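PDB 1QOR: quinone oxidoreductase 1 from Escherichia coli, which catalyses the NADPH-dependent one-electron reduction of quinones, turning two quinone molecules into semiquinones for each NADPH oxidised. Local coordinates for residues V86-A91 / A120-G125; V33-I38 / T63-I68. All blocks are in the same frame, centred on the assembly; numbering follows the deposited sequence.

Contact 1 (V86-A91 / A120-G125); sequences VYAQSA and ASFLKG
Phe122 and Leu123, on the helix of residues 115-135, pack against Val86, Tyr87 and Ala88, where strand 84-87 of the GroES-like beta domain of this medium-chain dehydrogenase runs out into a loop. The end of the strand is buried against the helix, and the side chains that carry the contact are wholly apolar. Phe122 holds CG anti to its own backbone N (chi1 -160°), which sends the ring out from the helix over the strand end. Its CB sits against Val86 CG1 at 3.9 Å. At CG the partner becomes Val86 CB, which lies over one face of the ring, set off from its centre; measured to the ring centroid this CH-pi contact is 4.2 Å long and only 20° off the normal. CD1, on one branch, is at van der Waals distance from Val86 CG2. On the other branch CD2 meets the methyl of Ala88, CB to CD2 3.6 Å, while the backbone comes in at the ring edge, with Ala88 N in the plane and Phe122 CD2 3.7 Å from Tyr87 C. CE2 carries this edge contact on to Tyr87 CA, 4.0 Å away. Beyond these segments, Leu276 and Ser280 of helix 273-288, and Glu64, also touch Phe122.

Ala88 CB is thus wedged between Phe122 and the next residue of the helix, Leu123, whose CB lies 3.8 Å from it. The Leu123 amide, having no bond to the preceding helical turn, donates to Glu64 OE2. The side chain of Leu123 touches the bound NADPH, so this residue belongs both to the packing and to the cofactor pocket. Toward the loop, a methyl of the same leucine, CD1, rests 3.5 Å from the carbonyl oxygen Ala88 O.

Contact 2 (V33-I38 / T63-I68); sequences VENKAI and TEAAGI
Lys36 and Ile68 lie across each other at a classic beta bulge, where the chain turns a corner between strands 30-35 and 37-39, both antiparallel to strand 65-72 in the mixed sheet of the GroES-like domain. A bend at chi2 (-64°) folds the lysine chain back over Gly67 and Ile68, with Lys36 CG 3.8 Å from Gly67 CA and 4.0 Å from Ile68 CD1. The bulge places both Lys36 and Ala37 opposite Ala66: Ala66 O takes a straight bond from Lys36 N at 3.0 Å and a weak one from Ala37 N at 3.4 Å. Beyond it, Glu34 and Ile68 pair through both their backbone bonds.

Asn35 instead turns its carboxamide to Ala65, with CG 3.7 Å from Ala65 CB, and its end also lies close to the Tyr87 hydroxyl. A leucine here, with no amide, would probably leave that hydroxyl short of a polar partner. Gly67 CA approaches Glu34 O at 3.4 Å, where a side chain would collide with the carbonyl. The chemistry therefore divides in two: main-chain bonds fix the register and its one-residue slip, while apolar carbons lie alongside them.

Both segments of contact 2 precede those of contact 1 in the chain, and the centres of the two contacts are about 10 Å apart. Both reach one mixed sheet, in which strand 65-72 of contact 2 and strand 84-87 of contact 1 are antiparallel neighbours. They are also joined directly: Thr63 OG1 lies 2.6 Å from Ala88 O, probably hydrogen-bonded, and Tyr87 and Ala65 share backbone bonding. Contact 2 lies within the sheet, about 16 Å from the chain centre, whereas contact 1, at about 8 Å, packs the end of strand 84-87 and the loop after it against helix 115-135. Contact 1 thus lies nearer the cofactor than the strand pairing of contact 2.

Contact 1 (V86-A91 / A120-G125)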
# COMPACT_ATOMS: atom_id res chain seq x y z
N VAL A 86 7.47 -32.45 -1.55
CA VAL A 86 6.72 -31.52 -2.39
C VAL A 86 7.56 -30.25 -2.44
O VAL A 86 8.25 -29.89 -1.46
CB VAL A 86 5.39 -30.92 -1.77
CG1 VAL A 86 4.24 -31.02 -2.75
CG2 VAL A 86 5.13 -31.32 -0.35
N TYR A 87 7.38 -29.48 -3.49
CA TYR A 87 8.06 -28.21 -3.58
C TYR A 87 7.18 -27.26 -4.39
O TYR A 87 6.42 -27.70 -5.27
CB TYR A 87 9.46 -28.35 -4.19
CG TYR A 87 9.50 -29.10 -5.48
CD1 TYR A 87 9.36 -28.44 -6.70
CD2 TYR A 87 9.69 -30.48 -5.48
CE1 TYR A 87 9.41 -29.16 -7.90
CE2 TYR A 87 9.74 -31.20 -6.66
CZ TYR A 87 9.60 -30.54 -7.87
OH TYR A 87 9.66 -31.32 -9.03
N ALA A 88 7.26 -25.97 -4.06
CA ALA A 88 6.48 -24.91 -4.73
C ALA A 88 7.37 -23.87 -5.44
O ALA A 88 6.89 -23.10 -6.30
CB ALA A 88 5.62 -24.20 -3.71
N GLN A 89 8.64 -23.83 -5.05
CA GLN A 89 9.55 -22.80 -5.57
C GLN A 89 10.83 -23.34 -6.21
O GLN A 89 11.91 -22.97 -5.80
CB GLN A 89 9.95 -21.89 -4.40
CG GLN A 89 8.78 -21.23 -3.69
CD GLN A 89 9.09 -20.90 -2.23
OE1 GLN A 89 9.28 -21.81 -1.38
NE2 GLN A 89 9.17 -19.60 -1.93
N SER A 90 10.73 -24.24 -7.17
CA SER A 90 11.94 -24.75 -7.76
C SER A 90 12.27 -23.83 -8.92
O SER A 90 11.47 -22.97 -9.28
CB SER A 90 11.67 -26.14 -8.31
OG SER A 90 10.85 -26.04 -9.47
N ALA A 91 13.46 -24.00 -9.51
CA ALA A 91 13.79 -23.26 -10.69
C ALA A 91 12.71 -23.69 -11.70
O ALA A 91 12.13 -24.76 -11.55
CB ALA A 91 15.14 -23.73 -11.19
N ALA A 120 -1.73 -30.43 -5.55
CA ALA A 120 -2.95 -29.67 -5.79
C ALA A 120 -3.01 -28.45 -4.83
O ALA A 120 -3.73 -27.46 -5.06
CB ALA A 120 -4.19 -30.58 -5.54
N SER A 121 -2.19 -28.48 -3.79
CA SER A 121 -2.35 -27.47 -2.77
C SER A 121 -1.14 -26.86 -2.13
O SER A 121 -1.31 -26.01 -1.25
CB SER A 121 -3.12 -28.16 -1.64
OG SER A 121 -2.29 -29.20 -1.11
N PHE A 122 0.06 -27.31 -2.48
CA PHE A 122 1.24 -26.75 -1.81
C PHE A 122 1.52 -25.24 -2.10
O PHE A 122 1.54 -24.42 -1.18
CB PHE A 122 2.48 -27.63 -2.06
CG PHE A 122 3.59 -27.40 -1.05
CD1 PHE A 122 3.36 -27.58 0.32
CD2 PHE A 122 4.85 -26.97 -1.47
CE1 PHE A 122 4.37 -27.33 1.25
CE2 PHE A 122 5.87 -26.72 -0.54
CZ PHE A 122 5.63 -26.91 0.82
N LEU A 123 1.70 -24.88 -3.36
CA LEU A 123 1.94 -23.48 -3.72
C LEU A 123 0.72 -22.62 -3.33
O LEU A 123 0.85 -21.60 -2.69
CB LEU A 123 2.20 -23.34 -5.23
CG LEU A 123 2.78 -21.99 -5.71
CD1 LEU A 123 3.62 -22.16 -7.01
CD2 LEU A 123 1.65 -21.02 -5.94
N LYS A 124 -0.48 -23.06 -3.71
CA LYS A 124 -1.68 -22.31 -3.40
C LYS A 124 -1.97 -22.23 -1.88
O LYS A 124 -2.43 -21.18 -1.37
CB LYS A 124 -2.86 -22.93 -4.16
CG LYS A 124 -2.75 -22.85 -5.68
CD LYS A 124 -3.75 -23.84 -6.35
CE LYS A 124 -3.40 -24.18 -7.82
NZ LYS A 124 -2.12 -24.99 -8.05
N GLY A 125 -1.66 -23.29 -1.13
CA GLY A 125 -1.93 -23.28 0.31
C GLY A 125 -0.97 -22.37 1.05
O GLY A 125 -1.33 -21.71 2.05

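Contact 2 (V33-I38 / T63-I68)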
# COMPACT_ATOMS: atom_id res chain seq x y z
N VAL A 33 14.25 -35.26 -8.11
CA VAL A 33 12.95 -35.86 -7.79
C VAL A 33 12.24 -36.43 -8.99
O VAL A 33 12.23 -35.82 -10.06
CB VAL A 33 12.02 -34.80 -7.12
CG1 VAL A 33 10.61 -35.30 -6.94
CG2 VAL A 33 12.63 -34.35 -5.79
N GLU A 34 11.75 -37.64 -8.85
CA GLU A 34 10.99 -38.24 -9.93
C GLU A 34 9.58 -37.75 -9.60
O GLU A 34 9.00 -38.16 -8.56
CB GLU A 34 11.00 -39.75 -9.85
CG GLU A 34 12.31 -40.45 -10.14
CD GLU A 34 12.18 -41.94 -9.83
OE1 GLU A 34 11.34 -42.62 -10.50
OE2 GLU A 34 12.84 -42.40 -8.87
N ASN A 35 9.02 -36.89 -10.46
CA ASN A 35 7.71 -36.31 -10.22
C ASN A 35 6.58 -37.29 -10.45
O ASN A 35 6.58 -38.02 -11.42
CB ASN A 35 7.55 -35.04 -11.06
CG ASN A 35 8.46 -33.87 -10.59
OD1 ASN A 35 8.79 -32.99 -11.38
ND2 ASN A 35 8.85 -33.87 -9.32
N LYS A 36 5.63 -37.32 -9.50
CA LYS A 36 4.44 -38.21 -9.54
C LYS A 36 3.20 -37.40 -9.85
O LYS A 36 2.26 -37.90 -10.47
CB LYS A 36 4.23 -38.86 -8.17
CG LYS A 36 5.43 -39.67 -7.69
CD LYS A 36 5.61 -40.79 -8.64
CE LYS A 36 6.80 -41.62 -8.32
NZ LYS A 36 6.90 -42.66 -9.40
N ALA A 37 3.19 -36.15 -9.37
CA ALA A 37 2.08 -35.23 -9.62
C ALA A 37 2.68 -33.82 -9.76
O ALA A 37 3.58 -33.46 -9.00
CB ALA A 37 1.04 -35.30 -8.48
N ILE A 38 2.19 -33.05 -10.73
CA ILE A 38 2.69 -31.70 -11.03
C ILE A 38 1.56 -30.66 -10.91
O ILE A 38 0.52 -30.80 -11.56
CB ILE A 38 3.24 -31.67 -12.51
CG1 ILE A 38 4.32 -32.75 -12.70
CG2 ILE A 38 3.77 -30.25 -12.91
CD1 ILE A 38 4.71 -32.99 -14.16
N THR A 63 6.89 -24.53 -11.18
CA THR A 63 7.79 -24.57 -10.05
C THR A 63 7.22 -25.44 -8.93
O THR A 63 7.79 -25.45 -7.83
CB THR A 63 8.00 -23.18 -9.43
OG1 THR A 63 6.75 -22.70 -8.91
CG2 THR A 63 8.54 -22.22 -10.46
N GLU A 64 6.13 -26.18 -9.21
CA GLU A 64 5.48 -27.01 -8.17
C GLU A 64 5.28 -28.48 -8.54
O GLU A 64 4.74 -28.78 -9.59
CB GLU A 64 4.09 -26.45 -7.83
CG GLU A 64 3.43 -27.14 -6.64
CD GLU A 64 1.96 -26.73 -6.43
OE1 GLU A 64 1.29 -26.23 -7.36
OE2 GLU A 64 1.46 -26.91 -5.30
N ALA A 65 5.69 -29.39 -7.67
CA ALA A 65 5.49 -30.78 -7.95
C ALA A 65 5.79 -31.55 -6.69
O ALA A 65 6.38 -31.01 -5.73
CB ALA A 65 6.38 -31.24 -9.11
N ALA A 66 5.35 -32.81 -6.67
CA ALA A 66 5.55 -33.72 -5.52
C ALA A 66 6.04 -35.04 -6.08
O ALA A 66 5.66 -35.42 -7.20
CB ALA A 66 4.19 -33.92 -4.76
N GLY A 67 6.89 -35.73 -5.33
CA GLY A 67 7.37 -37.02 -5.81
C GLY A 67 8.37 -37.67 -4.89
O GLY A 67 8.48 -37.31 -3.71
N ILE A 68 9.16 -38.59 -5.45
CA ILE A 68 10.17 -39.29 -4.66
C ILE A 68 11.58 -38.88 -5.01
O ILE A 68 11.95 -38.78 -6.18
CB ILE A 68 10.03 -40.85 -4.77
CG1 ILE A 68 8.70 -41.29 -4.15
CG2 ILE A 68 11.10 -41.55 -3.93
CD1 ILE A 68 7.76 -41.78 -5.17